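Local coordinates for protein glucose-6-phosphate isomerase (Plasmodium falciparum, PDB 3QKI) that probably catalyses the reversible conversion of glucose 6-phosphate to fructose 6-phosphate, the second step of glycolysis, at residues Leu359-Ser364 against Ile537-Phe542; Phe218-Leu223 against Ser325-Tyr330; Leu116-Glu121 against His126-Asp131. All blocks are in the same frame, centred on the assembly; numbering follows the deposited sequence.

Contact 3 comes first along the chain, then contact 2, then contact 1, each closing before the next opens. Contacts 1 and 2 lie on opposite sides of the chain's centre, their centres about 32 Å apart; contact 3 is about 25 Å from contact 1 and about 26 Å from contact 2, centre to centre. Contact 2 joins the edge strand of the parallel sheet to helix 318-328, whereas the two helices of contact 1 precede strand 375-380 and follow strand 513-518 of the mixed sheet. Helix 135-154 borders contacts 2 and 3; helix 523-543 carries half of contact 1 and, through E534, a salt bridge to R117 of contact 3. These two helices thus run past more than one contact, although the contacts themselves do not touch.

Contact 1 (Leu359-Ser364 against Ile537-Phe542); sequences LLALTS and IVAEGF
A539 presents its CB directly to that of A361, 3.7 Å away, and this methyl-to-methyl meeting is one apolar touch of a helix-helix crossing. The segment axes approach to 8.4 Å at a signed angle of -49°, a close spacing consistent with two alanines at the interface. At E540 the backbones come nearest: its CA is 5.0 Å from the CA of A361, and the A361 methyl also reaches the backbone N of E540 at 3.7 Å. Beyond its CB the E540 side chain runs extended, with CG anti to the backbone N (chi1 -155°), which carries the carboxylate along the partner helix to S364, one turn past A361. There S364 OG donates to E540 OE2 over 2.6 Å, meeting the oxygen on its syn side and only 19° out of the carboxylate plane. The carboxylate is buried, and a salt bridge from R536 to OE1 probably offsets its charge; R536 and Q417 also hydrogen-bond S364 OG, so the polar end of the interface is a small network. Helices 356-371 and 523-543 meet here, with helix 388-400 packed against I537 and E540, helix 90-99 against F542, and Q417, next to strand 418-420, beside the S364 end.

Contact 2 (Phe218-Leu223 against Ser325-Tyr330); sequences FNVRFL and SIAFGY
This is an aromatic-aliphatic contact, supplemented by a water bridge, between the start of an edge strand and the last turn of helix 318-328. Strand 219-223 lies at one end of the five-stranded parallel sheet, and F218, just before it, supplies the ring. CG2 of I326 sits over one ring face, 4.0 Å from the F218 centroid and 11° off the normal, the geometry of a CH-pi contact; the two side chains cross at about a right angle. A chi1 of -71° puts I326 CG1 anti to the carbonyl carbon and leaves CG2 as the branch anti to the backbone N and over the ring. F218 CE2 also comes within 3.3 Å of I326 O, a carbonyl hydrogen-bonded by R154. Two residues on, V220 CG2 meets A327 CB at 4.2 Å, adding a second apolar touch, from the edge strand itself. One water accepts from F218 N over 2.9 Å and donates to A327 O over 2.8 Å; it lies at the ring's edge, in its plane. With no direct hydrogen bond between the segments, cohesion comes from the ring face and methyl groups, while the water satisfies a backbone N-H and a carbonyl that do not meet each other.

Contact 3 (Leu116-Glu121 against His126-Asp131); sequences LRIPIE and HKIIID
I118 faces both H126 and I128, and its two branches divide the work: CG2 goes to the histidine and CD1 to the isoleucine. The I118 CG2 methyl lies 4.0 Å from H126 CB, so the histidine is touched at its first side-chain carbon and not through its imidazole. The longer branch ends with I118 CD1 at 4.1 Å from I128 CD1, a methyl meeting a methyl at the ends of two side chains that cross obliquely. The same I118 CD1 is 4.1 Å from H126 O, so it also touches the backbone of the opposing segment.

The torsions account for this split. In I118, CG1 is anti to the carbonyl carbon (chi1 -67°), and chi2 of 168° turns CD1 anti to CA, so CG2 and CD1 are neighbouring methyls, one on H126 CB and the other on I128 CD1. I128 adopts much the same conformation (chi1 -59°), and its extended branch comes to meet that of I118. All three CB atoms point toward the opposite segment, whereas K127, between H126 and I128, turns away.

Nothing here is a backbone pairing: the nearest CA atoms, of I118 and H126, are 7.7 Å apart, and no hydrogen bond joins the segments. The only direct links are van der Waals contacts between two segments separated by four residues, with 112 Å² buried.

Polar ties to the surroundings hold each segment separately. I118 O is hydrogen-bonded to H140 NE2, and I128 N donates to N134 OD1, while neighbouring R117 forms salt bridges to D344 and E534. The contact thus lies beside helix 135-154, which offers L136 to I118; H341 of helix 330-349 also touches I118, and I128 immediately precedes the weakly bonded strand 129-130, which pairs antiparallel with 133-134.

Contact 1 (Leu359-Ser364 against Ile537-Phe542)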
# COMPACT_ATOMS: atom_id res chain seq x y z
N LEU A 359 -5.56 -18.33 17.88
CA LEU A 359 -4.14 -18.71 17.74
C LEU A 359 -3.37 -17.68 16.91
O LEU A 359 -2.22 -17.40 17.20
CB LEU A 359 -4.02 -20.11 17.13
CG LEU A 359 -4.51 -21.28 18.02
CD1 LEU A 359 -4.54 -22.59 17.23
CD2 LEU A 359 -3.66 -21.40 19.27
N LEU A 360 -4.03 -17.09 15.90
CA LEU A 360 -3.43 -16.05 15.05
C LEU A 360 -3.23 -14.77 15.87
O LEU A 360 -2.16 -14.17 15.83
CB LEU A 360 -4.30 -15.82 13.81
CG LEU A 360 -3.69 -14.97 12.69
CD1 LEU A 360 -2.36 -15.57 12.19
CD2 LEU A 360 -4.63 -14.88 11.50
N ALA A 361 -4.22 -14.39 16.68
CA ALA A 361 -4.13 -13.22 17.59
C ALA A 361 -3.06 -13.45 18.66
O ALA A 361 -2.28 -12.54 18.93
CB ALA A 361 -5.51 -12.97 18.26
N LEU A 362 -2.98 -14.67 19.24
CA LEU A 362 -1.96 -15.00 20.25
C LEU A 362 -0.55 -14.90 19.69
O LEU A 362 0.34 -14.40 20.36
CB LEU A 362 -2.19 -16.39 20.87
CG LEU A 362 -3.38 -16.53 21.84
CD1 LEU A 362 -3.67 -18.00 22.11
CD2 LEU A 362 -3.11 -15.84 23.13
N THR A 363 -0.37 -15.35 18.43
CA THR A 363 0.90 -15.31 17.71
C THR A 363 1.33 -13.85 17.51
O THR A 363 2.47 -13.51 17.80
CB THR A 363 0.77 -16.06 16.38
OG1 THR A 363 0.46 -17.43 16.66
CG2 THR A 363 2.00 -15.97 15.53
N SER A 364 0.40 -13.01 17.04
CA SER A 364 0.63 -11.58 16.80
C SER A 364 1.04 -10.88 18.12
O SER A 364 1.99 -10.11 18.13
CB SER A 364 -0.63 -10.96 16.23
OG SER A 364 -0.50 -9.57 15.97
N ILE A 537 -8.70 -9.65 15.02
CA ILE A 537 -8.60 -8.30 15.60
C ILE A 537 -9.40 -8.15 16.89
O ILE A 537 -8.89 -7.59 17.87
CB ILE A 537 -8.86 -7.21 14.53
CG1 ILE A 537 -7.62 -7.10 13.58
CG2 ILE A 537 -9.22 -5.86 15.13
CD1 ILE A 537 -6.16 -7.00 14.30
N VAL A 538 -10.62 -8.71 16.93
CA VAL A 538 -11.46 -8.70 18.11
C VAL A 538 -10.75 -9.48 19.26
O VAL A 538 -10.65 -8.95 20.37
CB VAL A 538 -12.89 -9.24 17.81
CG1 VAL A 538 -13.63 -9.61 19.09
CG2 VAL A 538 -13.68 -8.25 16.97
N ALA A 539 -10.19 -10.67 18.97
CA ALA A 539 -9.48 -11.48 19.96
C ALA A 539 -8.25 -10.73 20.46
O ALA A 539 -8.00 -10.71 21.66
CB ALA A 539 -9.06 -12.82 19.36
N GLU A 540 -7.51 -10.08 19.54
CA GLU A 540 -6.31 -9.37 19.89
C GLU A 540 -6.53 -8.15 20.78
O GLU A 540 -5.71 -7.89 21.67
CB GLU A 540 -5.46 -9.06 18.64
CG GLU A 540 -4.00 -8.90 18.98
CD GLU A 540 -3.04 -8.87 17.81
OE1 GLU A 540 -3.49 -9.08 16.65
OE2 GLU A 540 -1.83 -8.66 18.05
N GLY A 541 -7.64 -7.42 20.57
CA GLY A 541 -7.98 -6.26 21.40
C GLY A 541 -8.21 -6.68 22.84
O GLY A 541 -7.73 -6.00 23.75
N PHE A 542 -8.85 -7.84 23.05
CA PHE A 542 -9.07 -8.41 24.38
C PHE A 542 -7.78 -8.90 25.03
O PHE A 542 -7.58 -8.66 26.22
CB PHE A 542 -10.16 -9.50 24.39
CG PHE A 542 -11.56 -8.96 24.11
CD1 PHE A 542 -12.05 -7.85 24.79
CD2 PHE A 542 -12.40 -9.61 23.20
CE1 PHE A 542 -13.35 -7.38 24.56
CE2 PHE A 542 -13.69 -9.12 22.94
CZ PHE A 542 -14.15 -8.00 23.62

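Contact 2 (Phe218-Leu223 against Ser325-Tyr330)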
# COMPACT_ATOMS: atom_id res chain seq x y z
N PHE A 218 -20.41 -4.71 -14.40
CA PHE A 218 -20.53 -3.32 -13.93
C PHE A 218 -19.18 -2.65 -13.76
O PHE A 218 -18.24 -3.24 -13.22
CB PHE A 218 -21.32 -3.27 -12.63
CG PHE A 218 -22.78 -3.62 -12.81
CD1 PHE A 218 -23.73 -2.63 -13.05
CD2 PHE A 218 -23.20 -4.94 -12.74
CE1 PHE A 218 -25.08 -2.96 -13.20
CE2 PHE A 218 -24.55 -5.26 -12.93
CZ PHE A 218 -25.48 -4.27 -13.15
N ASN A 219 -19.08 -1.40 -14.22
CA ASN A 219 -17.85 -0.65 -14.05
C ASN A 219 -17.97 0.05 -12.69
O ASN A 219 -18.54 1.12 -12.59
CB ASN A 219 -17.68 0.32 -15.22
CG ASN A 219 -16.41 1.13 -15.20
OD1 ASN A 219 -15.55 1.04 -14.31
ND2 ASN A 219 -16.27 1.98 -16.20
N VAL A 220 -17.47 -0.61 -11.64
CA VAL A 220 -17.55 -0.11 -10.27
C VAL A 220 -16.35 0.76 -9.95
O VAL A 220 -15.21 0.34 -10.14
CB VAL A 220 -17.74 -1.27 -9.25
CG1 VAL A 220 -17.89 -0.76 -7.83
CG2 VAL A 220 -18.93 -2.14 -9.65
N ARG A 221 -16.61 1.98 -9.49
CA ARG A 221 -15.58 2.95 -9.10
C ARG A 221 -15.79 3.36 -7.64
O ARG A 221 -16.94 3.42 -7.17
CB ARG A 221 -15.62 4.20 -10.02
CG ARG A 221 -15.56 3.86 -11.50
CD ARG A 221 -14.22 4.14 -12.11
NE ARG A 221 -14.13 3.80 -13.54
CZ ARG A 221 -14.14 4.68 -14.54
NH1 ARG A 221 -14.27 5.97 -14.29
NH2 ARG A 221 -13.98 4.26 -15.79
N PHE A 222 -14.70 3.62 -6.91
CA PHE A 222 -14.75 4.05 -5.50
C PHE A 222 -14.24 5.48 -5.39
O PHE A 222 -13.08 5.75 -5.70
CB PHE A 222 -13.98 3.09 -4.59
CG PHE A 222 -14.56 1.70 -4.59
CD1 PHE A 222 -14.07 0.73 -5.46
CD2 PHE A 222 -15.60 1.37 -3.73
CE1 PHE A 222 -14.63 -0.55 -5.49
CE2 PHE A 222 -16.18 0.09 -3.77
CZ PHE A 222 -15.68 -0.86 -4.65
N LEU A 223 -15.14 6.41 -5.01
CA LEU A 223 -14.79 7.81 -4.87
C LEU A 223 -14.64 8.01 -3.37
O LEU A 223 -15.63 8.13 -2.63
CB LEU A 223 -15.84 8.73 -5.52
CG LEU A 223 -15.66 10.23 -5.30
CD1 LEU A 223 -14.24 10.69 -5.65
CD2 LEU A 223 -16.70 11.01 -6.07
N SER A 325 -23.77 -6.98 -4.33
CA SER A 325 -24.89 -7.75 -4.88
C SER A 325 -25.27 -7.15 -6.25
O SER A 325 -25.68 -7.89 -7.12
CB SER A 325 -26.10 -7.71 -3.95
OG SER A 325 -25.84 -8.41 -2.75
N ILE A 326 -25.10 -5.85 -6.46
CA ILE A 326 -25.36 -5.25 -7.79
C ILE A 326 -24.30 -5.80 -8.77
O ILE A 326 -24.64 -6.31 -9.83
CB ILE A 326 -25.38 -3.70 -7.76
CG1 ILE A 326 -26.65 -3.18 -7.04
CG2 ILE A 326 -25.26 -3.11 -9.21
CD1 ILE A 326 -26.58 -1.72 -6.58
N ALA A 327 -23.02 -5.75 -8.36
CA ALA A 327 -21.91 -6.21 -9.21
C ALA A 327 -21.94 -7.70 -9.50
O ALA A 327 -21.66 -8.11 -10.63
CB ALA A 327 -20.58 -5.84 -8.56
N PHE A 328 -22.26 -8.53 -8.48
CA PHE A 328 -22.13 -9.98 -8.61
C PHE A 328 -23.40 -10.82 -8.47
O PHE A 328 -23.34 -12.02 -8.74
CB PHE A 328 -21.09 -10.49 -7.61
CG PHE A 328 -19.77 -9.76 -7.63
CD1 PHE A 328 -19.12 -9.49 -8.84
CD2 PHE A 328 -19.14 -9.39 -6.45
CE1 PHE A 328 -17.90 -8.84 -8.86
CE2 PHE A 328 -17.89 -8.77 -6.47
CZ PHE A 328 -17.27 -8.50 -7.67
N GLY A 329 -24.48 -10.21 -8.01
CA GLY A 329 -25.74 -10.92 -7.75
C GLY A 329 -25.82 -11.30 -6.28
O GLY A 329 -24.80 -11.66 -5.67
N TYR A 330 -27.01 -11.19 -5.68
CA TYR A 330 -27.24 -11.52 -4.28
C TYR A 330 -26.85 -12.95 -3.90
O TYR A 330 -26.32 -13.15 -2.79
CB TYR A 330 -28.70 -11.25 -3.87
CG TYR A 330 -28.92 -11.43 -2.39
CD1 TYR A 330 -28.46 -10.48 -1.48
CD2 TYR A 330 -29.48 -12.60 -1.89
CE1 TYR A 330 -28.60 -10.68 -0.10
CE2 TYR A 330 -29.65 -12.79 -0.52
CZ TYR A 330 -29.21 -11.83 0.37
OH TYR A 330 -29.34 -12.04 1.72
O HOH W 1 -20.00 -6.80 -12.41

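Contact 3 (Leu116-Glu121 against His126-Asp131)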
# COMPACT_ATOMS: atom_id res chain seq x y z
N LEU A 116 -24.88 -9.59 11.25
CA LEU A 116 -25.12 -9.27 9.84
C LEU A 116 -25.13 -10.49 8.92
O LEU A 116 -25.79 -10.47 7.88
CB LEU A 116 -24.08 -8.26 9.32
CG LEU A 116 -24.09 -6.90 10.02
CD1 LEU A 116 -22.82 -6.12 9.69
CD2 LEU A 116 -25.35 -6.10 9.69
N ARG A 117 -24.40 -11.52 9.29
CA ARG A 117 -24.28 -12.71 8.46
C ARG A 117 -24.96 -13.97 9.02
O ARG A 117 -24.78 -15.04 8.46
CB ARG A 117 -22.81 -12.97 8.08
CG ARG A 117 -21.86 -12.92 9.27
CD ARG A 117 -21.09 -11.61 9.33
NE ARG A 117 -19.86 -11.86 10.07
CZ ARG A 117 -18.85 -11.00 10.20
NH1 ARG A 117 -18.92 -9.80 9.64
NH2 ARG A 117 -17.76 -11.36 10.87
N ILE A 118 -25.78 -13.84 10.09
CA ILE A 118 -26.54 -15.00 10.61
C ILE A 118 -27.62 -15.31 9.51
O ILE A 118 -28.31 -14.38 9.08
CB ILE A 118 -27.14 -14.73 12.01
CG1 ILE A 118 -26.03 -14.58 13.06
CG2 ILE A 118 -28.15 -15.85 12.41
CD1 ILE A 118 -26.49 -14.01 14.45
N PRO A 119 -27.68 -16.56 8.98
CA PRO A 119 -28.67 -16.85 7.92
C PRO A 119 -30.11 -16.87 8.44
O PRO A 119 -30.32 -17.02 9.64
CB PRO A 119 -28.23 -18.21 7.37
CG PRO A 119 -27.51 -18.86 8.49
CD PRO A 119 -26.92 -17.77 9.37
N ILE A 120 -31.07 -16.67 7.54
CA ILE A 120 -32.51 -16.60 7.81
C ILE A 120 -33.05 -17.78 8.63
O ILE A 120 -33.87 -17.56 9.51
CB ILE A 120 -33.34 -16.28 6.53
CG1 ILE A 120 -34.77 -15.82 6.87
CG2 ILE A 120 -33.36 -17.45 5.54
CD1 ILE A 120 -34.95 -14.40 7.00
N GLU A 121 -32.56 -18.99 8.40
CA GLU A 121 -33.05 -20.17 9.13
C GLU A 121 -32.75 -20.14 10.64
O GLU A 121 -33.35 -20.90 11.41
CB GLU A 121 -32.58 -21.48 8.45
CG GLU A 121 -31.07 -21.62 8.34
CD GLU A 121 -30.39 -21.09 7.08
OE1 GLU A 121 -30.99 -20.28 6.33
OE2 GLU A 121 -29.22 -21.49 6.87
N HIS A 126 -31.11 -18.01 16.87
CA HIS A 126 -29.95 -17.18 17.12
C HIS A 126 -30.33 -15.73 17.35
O HIS A 126 -29.48 -14.85 17.19
CB HIS A 126 -28.93 -17.34 15.99
CG HIS A 126 -28.21 -18.65 16.03
ND1 HIS A 126 -28.87 -19.86 15.90
CD2 HIS A 126 -26.89 -18.90 16.20
CE1 HIS A 126 -27.95 -20.79 15.98
NE2 HIS A 126 -26.74 -20.27 16.15
N LYS A 127 -31.59 -15.48 17.77
CA LYS A 127 -32.10 -14.13 18.02
C LYS A 127 -31.24 -13.33 18.99
O LYS A 127 -30.58 -13.91 19.85
CB LYS A 127 -33.58 -14.12 18.45
CG LYS A 127 -33.85 -14.66 19.83
CD LYS A 127 -35.36 -14.69 20.12
CE LYS A 127 -35.67 -15.47 21.38
NZ LYS A 127 -35.40 -16.93 21.23
N ILE A 128 -31.19 -12.01 18.78
CA ILE A 128 -30.44 -11.07 19.62
C ILE A 128 -31.42 -9.93 19.85
O ILE A 128 -31.79 -9.21 18.91
CB ILE A 128 -29.10 -10.59 18.99
CG1 ILE A 128 -28.13 -11.76 18.69
CG2 ILE A 128 -28.43 -9.50 19.87
CD1 ILE A 128 -27.07 -11.45 17.63
N ILE A 129 -31.85 -9.80 21.11
CA ILE A 129 -32.80 -8.79 21.54
C ILE A 129 -32.10 -7.52 22.05
O ILE A 129 -31.43 -7.55 23.09
CB ILE A 129 -33.79 -9.39 22.57
CG1 ILE A 129 -34.34 -10.80 22.17
CG2 ILE A 129 -34.89 -8.39 22.94
CD1 ILE A 129 -35.16 -10.91 20.84
N ILE A 130 -32.23 -6.42 21.31
CA ILE A 130 -31.71 -5.10 21.63
C ILE A 130 -32.94 -4.20 21.60
O ILE A 130 -33.68 -4.20 20.61
CB ILE A 130 -30.64 -4.61 20.61
CG1 ILE A 130 -29.38 -5.55 20.51
CG2 ILE A 130 -30.27 -3.13 20.78
CD1 ILE A 130 -28.40 -5.55 21.68
N ASP A 131 -33.19 -3.47 22.71
CA ASP A 131 -34.34 -2.57 22.91
C ASP A 131 -35.67 -3.25 22.55
O ASP A 131 -36.45 -2.72 21.75
CB ASP A 131 -34.15 -1.22 22.17
CG ASP A 131 -32.87 -0.49 22.55
OD1 ASP A 131 -32.58 -0.38 23.77
OD2 ASP A 131 -32.16 -0.00 21.63